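PDB 2YZY: outer membrane lipoprotein carrier protein LolA from Thermus thermophilus, which is of unproven function but probably binds lipid or lipoprotein acyl chains for transport to the outer membrane. Local coordinates for residues Gln114-Pro126 against Ala130-Ser137. Residues are numbered along the deposited sequence; the frame is centred on the assembly and turned at random.
Sequences QVDLRLEGEVRLP and AWKLVGRS. With MPD ((4S)-2-methyl-2,4-pentanediol), chain C.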
loop_
_atom_site.group_PDB
_atom_site.type_symbol
_atom_site.label_atom_id
_atom_site.label_comp_id
_atom_site.label_asym_id
_atom_site.label_seq_id
_atom_site.Cartn_x
_atom_site.Cartn_y
_atom_site.Cartn_z
ATOM N N GLN A 114 -9.890 -2.117 -9.581
ATOM C CA GLN A 114 -10.337 -1.286 -10.735
ATOM C C GLN A 114 -9.719 -1.783 -12.037
ATOM O O GLN A 114 -10.426 -2.040 -13.011
ATOM C CB GLN A 114 -9.951 0.178 -10.510
ATOM C CG GLN A 114 -10.327 1.100 -11.659
ATOM C CD GLN A 114 -9.952 2.548 -11.398
ATOM O OE1 GLN A 114 -10.167 3.419 -12.242
ATOM N NE2 GLN A 114 -9.388 2.813 -10.224
ATOM N N VAL A 115 -8.397 -1.910 -12.048
ATOM C CA VAL A 115 -7.684 -2.376 -13.231
ATOM C C VAL A 115 -8.147 -3.776 -13.617
ATOM O O VAL A 115 -8.380 -4.623 -12.754
ATOM C CB VAL A 115 -6.159 -2.413 -12.985
ATOM C CG1 VAL A 115 -5.441 -2.917 -14.229
ATOM C CG2 VAL A 115 -5.661 -1.028 -12.612
ATOM N N ASP A 116 -8.284 -4.010 -14.918
ATOM C CA ASP A 116 -8.708 -5.311 -15.416
ATOM C C ASP A 116 -7.515 -6.259 -15.348
ATOM O O ASP A 116 -6.882 -6.553 -16.362
ATOM C CB ASP A 116 -9.206 -5.189 -16.858
ATOM C CG ASP A 116 -9.767 -6.491 -17.394
ATOM O OD1 ASP A 116 -9.000 -7.471 -17.505
ATOM O OD2 ASP A 116 -10.977 -6.536 -17.704
ATOM N N LEU A 117 -7.213 -6.727 -14.142
ATOM C CA LEU A 117 -6.088 -7.627 -13.925
ATOM C C LEU A 117 -6.320 -9.033 -14.455
ATOM O O LEU A 117 -7.417 -9.583 -14.351
ATOM C CB LEU A 117 -5.751 -7.698 -12.434
ATOM C CG LEU A 117 -5.167 -6.433 -11.803
ATOM C CD1 LEU A 117 -5.003 -6.638 -10.306
ATOM C CD2 LEU A 117 -3.827 -6.112 -12.451
ATOM N N ARG A 118 -5.263 -9.607 -15.018
ATOM C CA ARG A 118 -5.297 -10.954 -15.570
ATOM C C ARG A 118 -4.013 -11.668 -15.155
ATOM O O ARG A 118 -2.954 -11.046 -15.060
ATOM C CB ARG A 118 -5.366 -10.900 -17.096
ATOM C CG ARG A 118 -6.529 -10.096 -17.652
ATOM C CD ARG A 118 -7.854 -10.806 -17.449
ATOM N NE ARG A 118 -8.960 -10.061 -18.043
ATOM C CZ ARG A 118 -9.049 -9.754 -19.335
ATOM N NH1 ARG A 118 -8.095 -10.128 -20.178
ATOM N NH2 ARG A 118 -10.091 -9.068 -19.784
ATOM N N LEU A 119 -4.107 -12.968 -14.905
ATOM C CA LEU A 119 -2.933 -13.742 -14.524
ATOM C C LEU A 119 -2.096 -14.049 -15.759
ATOM O O LEU A 119 -2.570 -14.704 -16.690
ATOM C CB LEU A 119 -3.348 -15.054 -13.854
ATOM C CG LEU A 119 -2.211 -16.039 -13.566
ATOM C CD1 LEU A 119 -1.238 -15.429 -12.559
ATOM C CD2 LEU A 119 -2.786 -17.342 -13.027
ATOM N N GLU A 120 -0.855 -13.573 -15.780
ATOM C CA GLU A 120 0.009 -13.839 -16.922
ATOM C C GLU A 120 0.800 -15.122 -16.704
ATOM O O GLU A 120 1.044 -15.880 -17.643
ATOM C CB GLU A 120 0.984 -12.686 -17.163
ATOM C CG GLU A 120 1.741 -12.839 -18.472
ATOM C CD GLU A 120 2.826 -11.808 -18.656
ATOM O OE1 GLU A 120 3.844 -11.888 -17.939
ATOM O OE2 GLU A 120 2.657 -10.916 -19.514
ATOM N N GLY A 121 1.197 -15.362 -15.459
ATOM C CA GLY A 121 1.957 -16.557 -15.148
ATOM C C GLY A 121 2.687 -16.396 -13.834
ATOM O O GLY A 121 2.262 -15.626 -12.980
ATOM N N GLU A 122 3.785 -17.117 -13.662
ATOM C CA GLU A 122 4.545 -17.016 -12.429
ATOM C C GLU A 122 5.989 -16.631 -12.690
ATOM O O GLU A 122 6.493 -16.761 -13.807
ATOM C CB GLU A 122 4.486 -18.334 -11.659
ATOM C CG GLU A 122 4.881 -19.540 -12.474
ATOM C CD GLU A 122 4.760 -20.829 -11.687
ATOM O OE1 GLU A 122 3.687 -21.061 -11.093
ATOM O OE2 GLU A 122 5.737 -21.605 -11.668
ATOM N N VAL A 123 6.649 -16.143 -11.649
ATOM C CA VAL A 123 8.038 -15.732 -11.750
ATOM C C VAL A 123 8.702 -15.895 -10.395
ATOM O O VAL A 123 8.085 -15.658 -9.356
ATOM C CB VAL A 123 8.157 -14.253 -12.200
ATOM C CG1 VAL A 123 7.465 -13.341 -11.193
ATOM C CG2 VAL A 123 9.622 -13.869 -12.350
ATOM N N ARG A 124 9.959 -16.317 -10.401
ATOM C CA ARG A 124 10.678 -16.498 -9.155
ATOM C C ARG A 124 11.248 -15.175 -8.669
ATOM O O ARG A 124 11.999 -14.507 -9.381
ATOM C CB ARG A 124 11.803 -17.522 -9.324
ATOM C CG ARG A 124 12.764 -17.564 -8.146
ATOM C CD ARG A 124 13.677 -18.785 -8.176
ATOM N NE ARG A 124 13.016 -19.979 -7.654
ATOM C CZ ARG A 124 12.141 -20.716 -8.330
ATOM N NH1 ARG A 124 11.814 -20.393 -9.574
ATOM N NH2 ARG A 124 11.587 -21.776 -7.757
ATOM N N LEU A 125 10.868 -14.799 -7.453
ATOM C CA LEU A 125 11.341 -13.568 -6.840
ATOM C C LEU A 125 12.177 -13.953 -5.626
ATOM O O LEU A 125 12.186 -15.115 -5.217
ATOM C CB LEU A 125 10.155 -12.701 -6.403
ATOM C CG LEU A 125 9.157 -12.284 -7.487
ATOM C CD1 LEU A 125 8.044 -11.451 -6.866
ATOM C CD2 LEU A 125 9.873 -11.497 -8.569
ATOM N N PRO A 126 12.899 -12.988 -5.038
ATOM C CA PRO A 126 13.725 -13.282 -3.864
ATOM C C PRO A 126 12.931 -13.979 -2.760
ATOM O O PRO A 126 13.432 -14.894 -2.105
ATOM C CB PRO A 126 14.219 -11.903 -3.445
ATOM C CG PRO A 126 14.360 -11.201 -4.757
ATOM C CD PRO A 126 13.083 -11.591 -5.470
ATOM N N ALA A 130 6.176 -16.417 -7.261
ATOM C CA ALA A 130 5.079 -15.468 -7.193
ATOM C C ALA A 130 4.283 -15.459 -8.487
ATOM O O ALA A 130 4.784 -15.851 -9.544
ATOM C CB ALA A 130 5.624 -14.072 -6.921
ATOM N N TRP A 131 3.036 -15.020 -8.388
ATOM C CA TRP A 131 2.169 -14.901 -9.550
ATOM C C TRP A 131 2.356 -13.490 -10.084
ATOM O O TRP A 131 2.452 -12.538 -9.305
ATOM C CB TRP A 131 0.699 -15.061 -9.164
ATOM C CG TRP A 131 0.276 -16.444 -8.810
ATOM C CD1 TRP A 131 0.255 -17.534 -9.634
ATOM C CD2 TRP A 131 -0.252 -16.880 -7.552
ATOM N NE1 TRP A 131 -0.260 -18.620 -8.968
ATOM C CE2 TRP A 131 -0.580 -18.248 -7.688
ATOM C CE3 TRP A 131 -0.483 -16.247 -6.324
ATOM C CZ2 TRP A 131 -1.128 -18.995 -6.640
ATOM C CZ3 TRP A 131 -1.030 -16.992 -5.280
ATOM C CH2 TRP A 131 -1.346 -18.353 -5.448
ATOM N N LYS A 132 2.422 -13.355 -11.402
ATOM C CA LYS A 132 2.546 -12.042 -12.018
ATOM C C LYS A 132 1.206 -11.717 -12.665
ATOM O O LYS A 132 0.790 -12.386 -13.614
ATOM C CB LYS A 132 3.639 -12.020 -13.094
ATOM C CG LYS A 132 3.728 -10.677 -13.835
ATOM C CD LYS A 132 4.652 -10.746 -15.051
ATOM C CE LYS A 132 4.677 -9.422 -15.805
ATOM N NZ LYS A 132 5.258 -9.572 -17.176
ATOM N N LEU A 133 0.518 -10.712 -12.136
ATOM C CA LEU A 133 -0.763 -10.300 -12.690
ATOM C C LEU A 133 -0.528 -9.048 -13.522
ATOM O O LEU A 133 0.288 -8.199 -13.165
ATOM C CB LEU A 133 -1.766 -9.993 -11.574
ATOM C CG LEU A 133 -2.047 -11.077 -10.529
ATOM C CD1 LEU A 133 -3.098 -10.558 -9.549
ATOM C CD2 LEU A 133 -2.530 -12.349 -11.204
ATOM N N VAL A 134 -1.234 -8.938 -14.640
ATOM C CA VAL A 134 -1.086 -7.782 -15.509
ATOM C C VAL A 134 -2.454 -7.241 -15.897
ATOM O O VAL A 134 -3.422 -7.992 -15.989
ATOM C CB VAL A 134 -0.285 -8.142 -16.784
ATOM C CG1 VAL A 134 1.131 -8.539 -16.406
ATOM C CG2 VAL A 134 -0.961 -9.283 -17.527
ATOM N N GLY A 135 -2.529 -5.934 -16.115
ATOM C CA GLY A 135 -3.794 -5.327 -16.490
ATOM C C GLY A 135 -3.623 -3.976 -17.151
ATOM O O GLY A 135 -2.703 -3.227 -16.827
ATOM N N ARG A 136 -4.515 -3.665 -18.084
ATOM C CA ARG A 136 -4.463 -2.394 -18.793
ATOM C C ARG A 136 -5.351 -1.377 -18.087
ATOM O O ARG A 136 -6.322 -1.743 -17.427
ATOM C CB ARG A 136 -4.936 -2.581 -20.236
ATOM C CG ARG A 136 -4.699 -1.379 -21.132
ATOM C CD ARG A 136 -5.232 -1.602 -22.545
ATOM N NE ARG A 136 -4.679 -2.800 -23.176
ATOM C CZ ARG A 136 -5.155 -4.030 -23.002
ATOM N NH1 ARG A 136 -6.201 -4.239 -22.214
ATOM N NH2 ARG A 136 -4.579 -5.056 -23.616
ATOM N N SER A 137 -5.006 -0.100 -18.227
ATOM C CA SER A 137 -5.762 0.987 -17.613
ATOM C C SER A 137 -5.736 0.919 -16.092
ATOM O O SER A 137 -5.370 1.938 -15.472
ATOM C CB SER A 137 -7.212 0.972 -18.105
ATOM O OG SER A 137 -7.274 1.206 -19.499
HETATM C C1 MPD C . 4.846 -5.267 -19.823
HETATM C C2 MPD C . 3.902 -6.267 -19.147
HETATM O O2 MPD C . 4.601 -6.966 -18.113
HETATM C CM MPD C . 2.712 -5.521 -18.549
HETATM C C3 MPD C . 3.395 -7.279 -20.179
HETATM C C4 MPD C . 4.246 -8.253 -20.999
HETATM O O4 MPD C . 4.758 -9.281 -20.148
HETATM C C5 MPD C . 3.394 -8.872 -22.106
#
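At the edge of the W131 indole, near the ring plane, lies the carbonyl O of G121, while L119 CD1 comes in obliquely, 3.9 Å from W131 CD1. The same L119 methyl packs against L133 CD2 at 3.6 Å, so L119 bridges the two side chains on this face of the hairpin. A second flat group, the E120 carboxylate, lies on the opposite face beside the extended K132 chain. K132 NZ meets E120 OE1 on its syn side, 26° out of the carboxylate plane, in a 2.8 Å salt bridge. E120 reaches it with CG anti to the backbone N (chi1 -171°) and an extended chain beyond. A 2-methyl-2,4-pentanediol molecule, probably from the crystallisation liquor, closes the group: its O4 donates to E120 OE2, and both its hydroxyls accept from K132 NZ. A methionine in place of K132 would probably leave the E120 carboxylate without its countercharge and freer to turn. At a classic beta bulge, E120 and G121 together pair with the single residue K132: E120 N donates to K132 O, and K132 N to G121 O at 2.8 Å, nearly straight at 178°. G121 takes backbone angles at which a CB would jam against the preceding carbonyl. On either side of the bulge, antiparallel pairing continues, R118 with V134 and V123 with A130, and L125 CD1 rests on A130 CB at 3.6 Å. Strand 116-125 is an outermost strand within this chain; strand 128-136 bonds onward to strand 145-151, while L119, W131 and L133 all touch I11 of helix 7-18.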